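Local coordinates for protein cysteine desulfurase (Fervidobacterium islandicum, PDB 6A6E) that probably catalyses, with pyridoxal-5'-phosphate, the transfer of sulfur from cysteine to an enzyme cysteine as a persulfide, leaving alanine, at residues M5-F10 against E312-E317; A251-L256 against N277-R282; S319-E324 against E408-L413. All blocks are in the same frame, centred on the assembly; numbering follows the deposited sequence.

In the fold
Interactions 1 and 3 are neighbours, their centres about 12 Å apart on the same side of the chain's centre, and both use helix 308-327: residues 312-317 receive the N-terminal loop 5-10, and residues 319-324, further along, pair with helix 407-423. Arg6 joins them through Asp411 and Tyr321, so the beginning and end of the chain are held together on one helix. Interaction 2 lies on the opposite side of the chain's centre, about 40 Å from interaction 1 and about 45 Å from interaction 3 between centres. Along the chain it is nested inside the loop closed by interaction 1 and comes before interaction 3; its first segment, 251-256, comes just after strand 244-248 of the seven-stranded sheet.

Interaction 1: M5-F10 against E312-E317; sequences MRSTVF and EKHVEE
Ser7 OG donates to Glu317 OE2 over 2.8 Å, arriving at the syn lone pair of that oxygen. The same OE2 takes a second bond on its anti side from His314 ND1, one helical turn back, at 3.2 Å and nearly straight (165°), with the oxygen close to the imidazole plane. With CG between the backbone N and the carbonyl carbon (chi1 90°) and the rest of the chain extended, Glu317 brings its carboxylate to the loop. Beside this polar grip, Val9 CG2 rests on Lys313 CB at 3.6 Å. Phe10 turns its edge to one face of the His314 ring in a T-shaped stack, centroids 5.5 Å apart and planes at 61°, while Val9 CG1 lies over the centre of the Phe10 ring. The contact thus lays the N-terminal loop, just before helix 12-20, along helix 308-327 of a class-V aminotransferase fold. Further out, the loop curls round the Ser7 hydroxyl, with weak bonds to it from Val9 N and Phe10 N, the first spaced as in an ST turn. Water 1 donates to Arg6 O at 3.0 Å and weakly to Glu317 OE2. His314 NE2 donates to Asn405 O; with both ring nitrogens facing acceptors and a carboxylate alongside, the imidazole may tend to be protonated.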
loop_
_atom_site.group_PDB
_atom_site.type_symbol
_atom_site.label_atom_id
_atom_site.label_comp_id
_atom_site.label_asym_id
_atom_site.label_seq_id
_atom_site.Cartn_x
_atom_site.Cartn_y
_atom_site.Cartn_z
ATOM N N MET A 5 -20.207 -32.964 -6.475
ATOM C CA MET A 5 -19.048 -32.435 -5.750
ATOM C C MET A 5 -19.181 -32.483 -4.220
ATOM O O MET A 5 -18.222 -32.171 -3.499
ATOM C CB MET A 5 -18.753 -31.017 -6.235
ATOM C CG MET A 5 -17.993 -31.020 -7.544
ATOM S SD MET A 5 -18.489 -29.681 -8.632
ATOM C CE MET A 5 -17.029 -29.541 -9.686
ATOM N N ARG A 6 -20.355 -32.895 -3.751
ATOM C CA ARG A 6 -20.645 -33.144 -2.340
ATOM C C ARG A 6 -20.891 -31.856 -1.533
ATOM O O ARG A 6 -20.472 -31.740 -0.384
ATOM C CB ARG A 6 -19.572 -34.038 -1.704
ATOM C CG ARG A 6 -19.316 -35.327 -2.481
ATOM C CD ARG A 6 -17.898 -35.875 -2.307
ATOM N NE ARG A 6 -17.659 -36.268 -0.920
ATOM C CZ ARG A 6 -16.483 -36.619 -0.419
ATOM N NH1 ARG A 6 -15.384 -36.624 -1.184
ATOM N NH2 ARG A 6 -16.404 -36.924 0.869
ATOM N N SER A 7 -21.615 -30.913 -2.145
ATOM C CA SER A 7 -22.012 -29.647 -1.495
ATOM C C SER A 7 -23.507 -29.643 -1.107
ATOM O O SER A 7 -24.378 -29.958 -1.918
ATOM C CB SER A 7 -21.733 -28.470 -2.446
ATOM O OG SER A 7 -21.575 -27.256 -1.743
ATOM N N THR A 8 -23.811 -29.256 0.118
ATOM C CA THR A 8 -25.194 -28.986 0.499
ATOM C C THR A 8 -25.624 -27.543 0.054
ATOM O O THR A 8 -26.770 -27.155 0.205
ATOM C CB THR A 8 -25.369 -29.204 2.036
ATOM O OG1 THR A 8 -26.752 -29.383 2.332
ATOM C CG2 THR A 8 -24.862 -28.046 2.892
ATOM N N VAL A 9 -24.691 -26.765 -0.505
ATOM C CA VAL A 9 -24.862 -25.319 -0.677
ATOM C C VAL A 9 -24.999 -24.953 -2.141
ATOM O O VAL A 9 -25.845 -24.149 -2.470
ATOM C CB VAL A 9 -23.639 -24.559 -0.095
ATOM C CG1 VAL A 9 -23.693 -23.068 -0.426
ATOM C CG2 VAL A 9 -23.528 -24.795 1.415
ATOM N N PHE A 10 -24.122 -25.500 -2.994
ATOM C CA PHE A 10 -24.040 -25.117 -4.383
ATOM C C PHE A 10 -24.417 -26.311 -5.253
ATOM O O PHE A 10 -24.002 -27.416 -4.957
ATOM C CB PHE A 10 -22.584 -24.748 -4.767
ATOM C CG PHE A 10 -22.085 -23.475 -4.156
ATOM C CD1 PHE A 10 -22.742 -22.297 -4.369
ATOM C CD2 PHE A 10 -20.927 -23.461 -3.418
ATOM C CE1 PHE A 10 -22.274 -21.100 -3.824
ATOM C CE2 PHE A 10 -20.457 -22.289 -2.839
ATOM C CZ PHE A 10 -21.136 -21.098 -3.054
ATOM N N GLU A 312 -20.250 -18.472 3.093
ATOM C CA GLU A 312 -20.073 -18.758 4.448
ATOM C C GLU A 312 -20.458 -20.179 4.815
ATOM O O GLU A 312 -19.673 -20.864 5.502
ATOM C CB GLU A 312 -20.824 -17.745 5.289
ATOM C CG GLU A 312 -20.798 -18.034 6.764
ATOM C CD GLU A 312 -21.531 -17.002 7.616
ATOM O OE1 GLU A 312 -21.723 -15.789 7.257
ATOM O OE2 GLU A 312 -21.862 -17.403 8.743
ATOM N N LYS A 313 -21.627 -20.629 4.342
ATOM C CA LYS A 313 -22.063 -22.019 4.543
ATOM C C LYS A 313 -21.137 -23.031 3.908
ATOM O O LYS A 313 -20.871 -24.041 4.519
ATOM C CB LYS A 313 -23.500 -22.261 4.004
ATOM C CG LYS A 313 -24.616 -21.786 4.924
ATOM C CD LYS A 313 -24.921 -22.872 5.973
ATOM C CE LYS A 313 -25.958 -22.475 7.031
ATOM N NZ LYS A 313 -25.388 -21.599 8.105
ATOM N N HIS A 314 -20.683 -22.783 2.677
ATOM C CA HIS A 314 -19.775 -23.688 2.005
ATOM C C HIS A 314 -18.483 -23.848 2.801
ATOM O O HIS A 314 -18.072 -24.974 3.113
ATOM C CB HIS A 314 -19.495 -23.238 0.596
ATOM C CG HIS A 314 -18.454 -24.048 -0.109
ATOM N ND1 HIS A 314 -18.596 -25.395 -0.357
ATOM C CD2 HIS A 314 -17.274 -23.691 -0.672
ATOM C CE1 HIS A 314 -17.549 -25.836 -1.029
ATOM N NE2 HIS A 314 -16.729 -24.826 -1.237
ATOM N N VAL A 315 -17.877 -22.728 3.180
ATOM C CA VAL A 315 -16.681 -22.782 4.001
ATOM C C VAL A 315 -16.925 -23.497 5.339
ATOM O O VAL A 315 -16.094 -24.254 5.796
ATOM C CB VAL A 315 -16.076 -21.364 4.248
ATOM C CG1 VAL A 315 -14.859 -21.500 5.113
ATOM C CG2 VAL A 315 -15.600 -20.758 2.948
ATOM N N GLU A 316 -18.086 -23.263 5.938
ATOM C CA GLU A 316 -18.488 -23.954 7.143
ATOM C C GLU A 316 -18.529 -25.474 6.936
ATOM O O GLU A 316 -17.982 -26.213 7.728
ATOM C CB GLU A 316 -19.845 -23.418 7.599
ATOM C CG GLU A 316 -20.372 -23.954 8.902
ATOM C CD GLU A 316 -21.428 -23.020 9.478
ATOM O OE1 GLU A 316 -22.503 -22.877 8.842
ATOM O OE2 GLU A 316 -21.184 -22.411 10.546
ATOM N N GLU A 317 -19.106 -25.935 5.855
ATOM C CA GLU A 317 -19.209 -27.385 5.649
ATOM C C GLU A 317 -17.829 -27.969 5.311
ATOM O O GLU A 317 -17.482 -29.067 5.746
ATOM C CB GLU A 317 -20.293 -27.751 4.604
ATOM C CG GLU A 317 -19.818 -27.823 3.161
ATOM C CD GLU A 317 -20.962 -27.847 2.123
ATOM O OE1 GLU A 317 -22.086 -28.287 2.538
ATOM O OE2 GLU A 317 -20.707 -27.426 0.918
HETATM O O HOH W 1 -18.681 -29.403 0.234
#

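Interaction 2: A251-L256 against N277-R282; sequences ALLEQL and NVLPYR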
loop_
_atom_site.group_PDB
_atom_site.type_symbol
_atom_site.label_atom_id
_atom_site.label_comp_id
_atom_site.label_asym_id
_atom_site.label_seq_id
_atom_site.Cartn_x
_atom_site.Cartn_y
_atom_site.Cartn_z
ATOM N N ALA A 251 -17.843 8.900 15.255
ATOM C CA ALA A 251 -17.584 9.772 16.426
ATOM C C ALA A 251 -16.198 9.595 16.952
ATOM O O ALA A 251 -15.623 10.523 17.525
ATOM C CB ALA A 251 -18.598 9.471 17.565
ATOM N N LEU A 252 -15.630 8.391 16.828
ATOM C CA LEU A 252 -14.265 8.205 17.316
ATOM C C LEU A 252 -13.226 8.713 16.300
ATOM O O LEU A 252 -12.226 9.316 16.690
ATOM C CB LEU A 252 -13.958 6.764 17.654
ATOM C CG LEU A 252 -14.888 6.117 18.666
ATOM C CD1 LEU A 252 -14.622 4.636 18.732
ATOM C CD2 LEU A 252 -14.744 6.718 20.065
ATOM N N LEU A 253 -13.428 8.408 15.026
ATOM C CA LEU A 253 -12.524 8.861 13.970
ATOM C C LEU A 253 -12.425 10.382 13.985
ATOM O O LEU A 253 -11.364 10.928 13.716
ATOM C CB LEU A 253 -13.060 8.449 12.606
ATOM C CG LEU A 253 -12.924 6.977 12.207
ATOM C CD1 LEU A 253 -13.630 6.747 10.903
ATOM C CD2 LEU A 253 -11.476 6.520 12.139
ATOM N N GLU A 254 -13.523 11.077 14.276
ATOM C CA GLU A 254 -13.499 12.532 14.294
ATOM C C GLU A 254 -12.575 13.132 15.334
ATOM O O GLU A 254 -12.210 14.283 15.178
ATOM C CB GLU A 254 -14.895 13.137 14.486
ATOM C CG GLU A 254 -15.740 13.125 13.232
ATOM C CD GLU A 254 -17.240 13.259 13.508
ATOM O OE1 GLU A 254 -17.697 13.184 14.685
ATOM O OE2 GLU A 254 -17.998 13.407 12.532
ATOM N N GLN A 255 -12.214 12.385 16.362
ATOM C CA GLN A 255 -11.344 12.873 17.418
ATOM C C GLN A 255 -9.875 12.365 17.295
ATOM O O GLN A 255 -9.001 12.687 18.139
ATOM C CB GLN A 255 -11.957 12.471 18.785
ATOM C CG GLN A 255 -13.374 13.036 19.024
ATOM C CD GLN A 255 -13.417 14.554 18.895
ATOM O OE1 GLN A 255 -14.123 15.102 18.066
ATOM N NE2 GLN A 255 -12.616 15.225 19.691
ATOM N N LEU A 256 -9.577 11.605 16.232
ATOM C CA LEU A 256 -8.285 10.922 16.187
ATOM C C LEU A 256 -7.327 11.762 15.410
ATOM O O LEU A 256 -7.714 12.234 14.328
ATOM C CB LEU A 256 -8.391 9.593 15.449
ATOM C CG LEU A 256 -8.659 8.262 16.068
ATOM C CD1 LEU A 256 -8.373 7.201 14.976
ATOM C CD2 LEU A 256 -7.817 8.023 17.316
ATOM N N ASN A 277 -8.622 17.656 6.378
ATOM C CA ASN A 277 -9.841 17.473 5.615
ATOM C C ASN A 277 -10.907 16.740 6.478
ATOM O O ASN A 277 -10.626 16.287 7.580
ATOM C CB ASN A 277 -9.467 16.655 4.374
ATOM C CG ASN A 277 -10.328 16.909 3.205
ATOM O OD1 ASN A 277 -11.475 17.391 3.350
ATOM N ND2 ASN A 277 -9.838 16.479 2.006
ATOM N N VAL A 278 -12.106 16.650 5.955
ATOM C CA VAL A 278 -13.186 15.859 6.576
ATOM C C VAL A 278 -12.963 14.353 6.411
ATOM O O VAL A 278 -12.048 13.944 5.684
ATOM C CB VAL A 278 -14.561 16.236 5.957
ATOM C CG1 VAL A 278 -14.801 17.743 6.145
ATOM C CG2 VAL A 278 -14.680 15.886 4.480
ATOM N N LEU A 279 -13.817 13.555 7.042
ATOM C CA LEU A 279 -13.789 12.079 6.958
ATOM C C LEU A 279 -14.317 11.683 5.616
ATOM O O LEU A 279 -15.214 12.336 5.122
ATOM C CB LEU A 279 -14.708 11.418 8.006
ATOM C CG LEU A 279 -14.379 11.625 9.490
ATOM C CD1 LEU A 279 -15.240 10.743 10.384
ATOM C CD2 LEU A 279 -12.947 11.374 9.795
ATOM N N PRO A 280 -13.820 10.621 4.993
ATOM C CA PRO A 280 -12.726 9.736 5.437
ATOM C C PRO A 280 -11.327 10.200 5.012
ATOM O O PRO A 280 -10.306 9.603 5.386
ATOM C CB PRO A 280 -13.026 8.454 4.646
ATOM C CG PRO A 280 -13.662 8.917 3.363
ATOM C CD PRO A 280 -14.478 10.128 3.771
ATOM N N TYR A 281 -11.304 11.276 4.247
ATOM C CA TYR A 281 -10.119 11.752 3.519
ATOM C C TYR A 281 -9.022 12.196 4.457
ATOM O O TYR A 281 -7.815 12.127 4.133
ATOM C CB TYR A 281 -10.513 12.908 2.582
ATOM C CG TYR A 281 -11.728 12.640 1.707
ATOM C CD1 TYR A 281 -11.749 11.565 0.790
ATOM C CD2 TYR A 281 -12.865 13.436 1.801
ATOM C CE1 TYR A 281 -12.868 11.310 0.040
ATOM C CE2 TYR A 281 -13.986 13.184 1.021
ATOM C CZ TYR A 281 -13.964 12.136 0.146
ATOM O OH TYR A 281 -15.077 11.924 -0.607
ATOM N N ARG A 282 -9.428 12.655 5.635
ATOM C CA ARG A 282 -8.492 12.902 6.728
ATOM C C ARG A 282 -7.447 11.822 6.994
ATOM O O ARG A 282 -6.320 12.136 7.475
ATOM C CB ARG A 282 -9.290 13.142 8.012
ATOM C CG ARG A 282 -8.467 13.381 9.243
ATOM C CD ARG A 282 -9.382 13.650 10.460
ATOM N NE ARG A 282 -10.128 14.831 10.143
ATOM C CZ ARG A 282 -11.155 15.309 10.832
ATOM N NH1 ARG A 282 -11.608 14.705 11.944
ATOM N NH2 ARG A 282 -11.731 16.409 10.365
HETATM O O HOH W 2 -13.365 16.255 13.687
#
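Arg282 reaches the turn at Glu254 on a chain that is extended through its first two torsions and then bends at chi3 (-61°), bringing NH1 to the backbone of residues 251-256 while NE and NH2 turn back to their own loop. Leu279, with CG opposite its carbonyl carbon (chi1 -64°), sends CD1 toward the same turn, 3.7 Å from Glu254 CG and 3.9 Å from Leu253 CB. Glu254 and Leu279 meet at about a right angle, methyl against the aliphatic stem of the glutamate, whose carboxylate goes instead to Lys250. Glu254 O lies at the edge of the guanidinium, near its plane, and water 2 links the two groups: it donates to Glu254 O at 2.7 Å and accepts from Arg282 NH1 at 2.9 Å. On the other side of the group, NE and NH2 both grip Asn277 O side-on at 3.0 Å, so the guanidinium is fixed in its rotation. A leucine in place of Arg282 would probably leave Asn277 O without both of these donors and water 2 without one of its mates. The contact joins the type I turn from Leu253 to Leu256, at the C-terminal end of the short helix that begins at residue 250, to the loop after strand 274-276, where a cis peptide precedes Pro280. Since the arginine is bonded directly to the carbonyl of Asn277 and through water 2 to that of Glu254, the polar link probably rests more on the course of the two backbones than on a direct charge pair.

Interaction 3: S319-E324 against E408-L413; sequences SNYLLE and EDIDVL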
loop_
_atom_site.group_PDB
_atom_site.type_symbol
_atom_site.label_atom_id
_atom_site.label_comp_id
_atom_site.label_asym_id
_atom_site.label_seq_id
_atom_site.Cartn_x
_atom_site.Cartn_y
_atom_site.Cartn_z
ATOM N N SER A 319 -15.035 -26.812 6.488
ATOM C CA SER A 319 -14.340 -26.780 7.766
ATOM C C SER A 319 -14.693 -27.949 8.659
ATOM O O SER A 319 -13.795 -28.520 9.315
ATOM C CB SER A 319 -14.633 -25.506 8.571
ATOM O OG SER A 319 -14.304 -24.346 7.849
ATOM N N ASN A 320 -15.991 -28.243 8.765
ATOM C CA ASN A 320 -16.457 -29.376 9.557
ATOM C C ASN A 320 -15.897 -30.672 9.021
ATOM O O ASN A 320 -15.385 -31.443 9.773
ATOM C CB ASN A 320 -17.961 -29.441 9.599
ATOM C CG ASN A 320 -18.555 -28.234 10.288
ATOM O OD1 ASN A 320 -17.899 -27.565 11.066
ATOM N ND2 ASN A 320 -19.788 -27.944 10.000
ATOM N N TYR A 321 -15.981 -30.896 7.725
ATOM C CA TYR A 321 -15.354 -32.062 7.088
ATOM C C TYR A 321 -13.810 -32.159 7.291
ATOM O O TYR A 321 -13.266 -33.216 7.574
ATOM C CB TYR A 321 -15.683 -32.051 5.627
ATOM C CG TYR A 321 -15.316 -33.332 4.897
ATOM C CD1 TYR A 321 -16.129 -34.509 4.979
ATOM C CD2 TYR A 321 -14.223 -33.360 4.059
ATOM C CE1 TYR A 321 -15.774 -35.650 4.280
ATOM C CE2 TYR A 321 -13.841 -34.491 3.373
ATOM C CZ TYR A 321 -14.626 -35.634 3.463
ATOM O OH TYR A 321 -14.207 -36.701 2.696
ATOM N N LEU A 322 -13.099 -31.052 7.145
ATOM C CA LEU A 322 -11.643 -31.063 7.375
ATOM C C LEU A 322 -11.381 -31.456 8.819
ATOM O O LEU A 322 -10.567 -32.354 9.090
ATOM C CB LEU A 322 -11.018 -29.680 7.084
ATOM C CG LEU A 322 -9.561 -29.475 7.498
ATOM C CD1 LEU A 322 -8.652 -30.452 6.727
ATOM C CD2 LEU A 322 -9.158 -28.016 7.224
ATOM N N LEU A 323 -12.042 -30.797 9.766
ATOM C CA LEU A 323 -11.767 -31.103 11.152
ATOM C C LEU A 323 -12.157 -32.572 11.518
ATOM O O LEU A 323 -11.404 -33.242 12.202
ATOM C CB LEU A 323 -12.473 -30.113 12.028
ATOM C CG LEU A 323 -12.121 -30.174 13.514
ATOM C CD1 LEU A 323 -10.757 -29.565 13.779
ATOM C CD2 LEU A 323 -13.164 -29.390 14.270
ATOM N N GLU A 324 -13.291 -33.075 11.003
ATOM C CA GLU A 324 -13.711 -34.488 11.189
ATOM C C GLU A 324 -12.669 -35.484 10.690
ATOM O O GLU A 324 -12.309 -36.404 11.396
ATOM C CB GLU A 324 -15.026 -34.725 10.452
ATOM C CG GLU A 324 -15.590 -36.131 10.532
ATOM C CD GLU A 324 -16.692 -36.345 9.504
ATOM O OE1 GLU A 324 -16.394 -36.884 8.414
ATOM O OE2 GLU A 324 -17.834 -35.922 9.760
ATOM N N GLU A 408 -13.155 -33.292 -2.042
ATOM C CA GLU A 408 -12.082 -34.052 -2.668
ATOM C C GLU A 408 -10.663 -33.518 -2.377
ATOM O O GLU A 408 -9.723 -34.309 -2.135
ATOM C CB GLU A 408 -12.318 -34.185 -4.161
ATOM C CG GLU A 408 -11.202 -35.007 -4.777
ATOM C CD GLU A 408 -11.335 -35.188 -6.269
ATOM O OE1 GLU A 408 -12.120 -36.078 -6.676
ATOM O OE2 GLU A 408 -10.621 -34.482 -7.022
ATOM N N ASP A 409 -10.498 -32.177 -2.395
ATOM C CA ASP A 409 -9.228 -31.546 -1.987
ATOM C C ASP A 409 -8.811 -32.040 -0.624
ATOM O O ASP A 409 -7.657 -32.407 -0.386
ATOM C CB ASP A 409 -9.350 -30.015 -1.916
ATOM C CG ASP A 409 -9.497 -29.356 -3.258
ATOM O OD1 ASP A 409 -9.025 -29.909 -4.282
ATOM O OD2 ASP A 409 -10.009 -28.178 -3.297
ATOM N N ILE A 410 -9.739 -32.016 0.290
ATOM C CA ILE A 410 -9.471 -32.473 1.626
ATOM C C ILE A 410 -9.060 -33.989 1.648
ATOM O O ILE A 410 -8.078 -34.374 2.353
ATOM C CB ILE A 410 -10.668 -32.164 2.504
ATOM C CG1 ILE A 410 -10.776 -30.642 2.668
ATOM C CG2 ILE A 410 -10.548 -32.801 3.873
ATOM C CD1 ILE A 410 -12.019 -30.154 3.365
ATOM N N ASP A 411 -9.753 -34.808 0.846
ATOM C CA ASP A 411 -9.417 -36.255 0.733
ATOM C C ASP A 411 -8.006 -36.462 0.180
ATOM O O ASP A 411 -7.289 -37.370 0.614
ATOM C CB ASP A 411 -10.417 -36.991 -0.192
ATOM C CG ASP A 411 -11.812 -37.097 0.412
ATOM O OD1 ASP A 411 -11.961 -36.916 1.598
ATOM O OD2 ASP A 411 -12.783 -37.388 -0.298
ATOM N N VAL A 412 -7.582 -35.621 -0.760
ATOM C CA VAL A 412 -6.179 -35.650 -1.168
ATOM C C VAL A 412 -5.218 -35.321 -0.022
ATOM O O VAL A 412 -4.160 -35.979 0.110
ATOM C CB VAL A 412 -5.905 -34.784 -2.415
ATOM C CG1 VAL A 412 -4.434 -34.838 -2.838
ATOM C CG2 VAL A 412 -6.803 -35.230 -3.560
ATOM N N LEU A 413 -5.553 -34.306 0.808
ATOM C CA LEU A 413 -4.711 -33.957 1.940
ATOM C C LEU A 413 -4.558 -35.196 2.834
ATOM O O LEU A 413 -3.453 -35.535 3.260
ATOM C CB LEU A 413 -5.299 -32.783 2.740
ATOM C CG LEU A 413 -4.686 -32.557 4.124
ATOM C CD1 LEU A 413 -3.233 -32.146 3.983
ATOM C CD2 LEU A 413 -5.434 -31.537 4.942
#
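Ile410 projects from helix 407-423 against both Leu322 and Tyr321 of helix 308-327. Its CD1 meets Leu322 CB at 3.9 Å, the two side chains crossing at about a right angle, and its CG2 lies 3.7 Å from Tyr321 CD2, the isoleucine and the tyrosine side chain lying alongside and running opposite ways. One turn on, Leu413 CD2 touches Leu322 CD1 at 3.8 Å and extends the apolar seam. Tyr321, its CG anti to the backbone N (chi1 -169°), carries the ring alongside Ile410 to the rim of the interface. There the phenol OH donates to Asp411 OD1 in a short bond of 2.5 Å, entering on the syn lone pair; the oxygen lies near the ring plane, while ring and carboxylate are turned 59° from each other. Arg6, from the N-terminal loop, completes this edge: it forms a salt bridge with Asp411 OD2 and probably a hydrogen bond with Tyr321 OH. The positive charge beside it would tend to keep Asp411 ionised. The helix segments run nearly parallel, 18° between their directions and 10.1 Å between axes. On the sheet side, Leu322 rests on Val346 of strand 345-350, and Leu413 on Val368 of strand 368-373, giving the layer of helices against a mixed sheet that is characteristic of the smaller, C-terminal domain in fold-type I pyridoxal-phosphate enzymes.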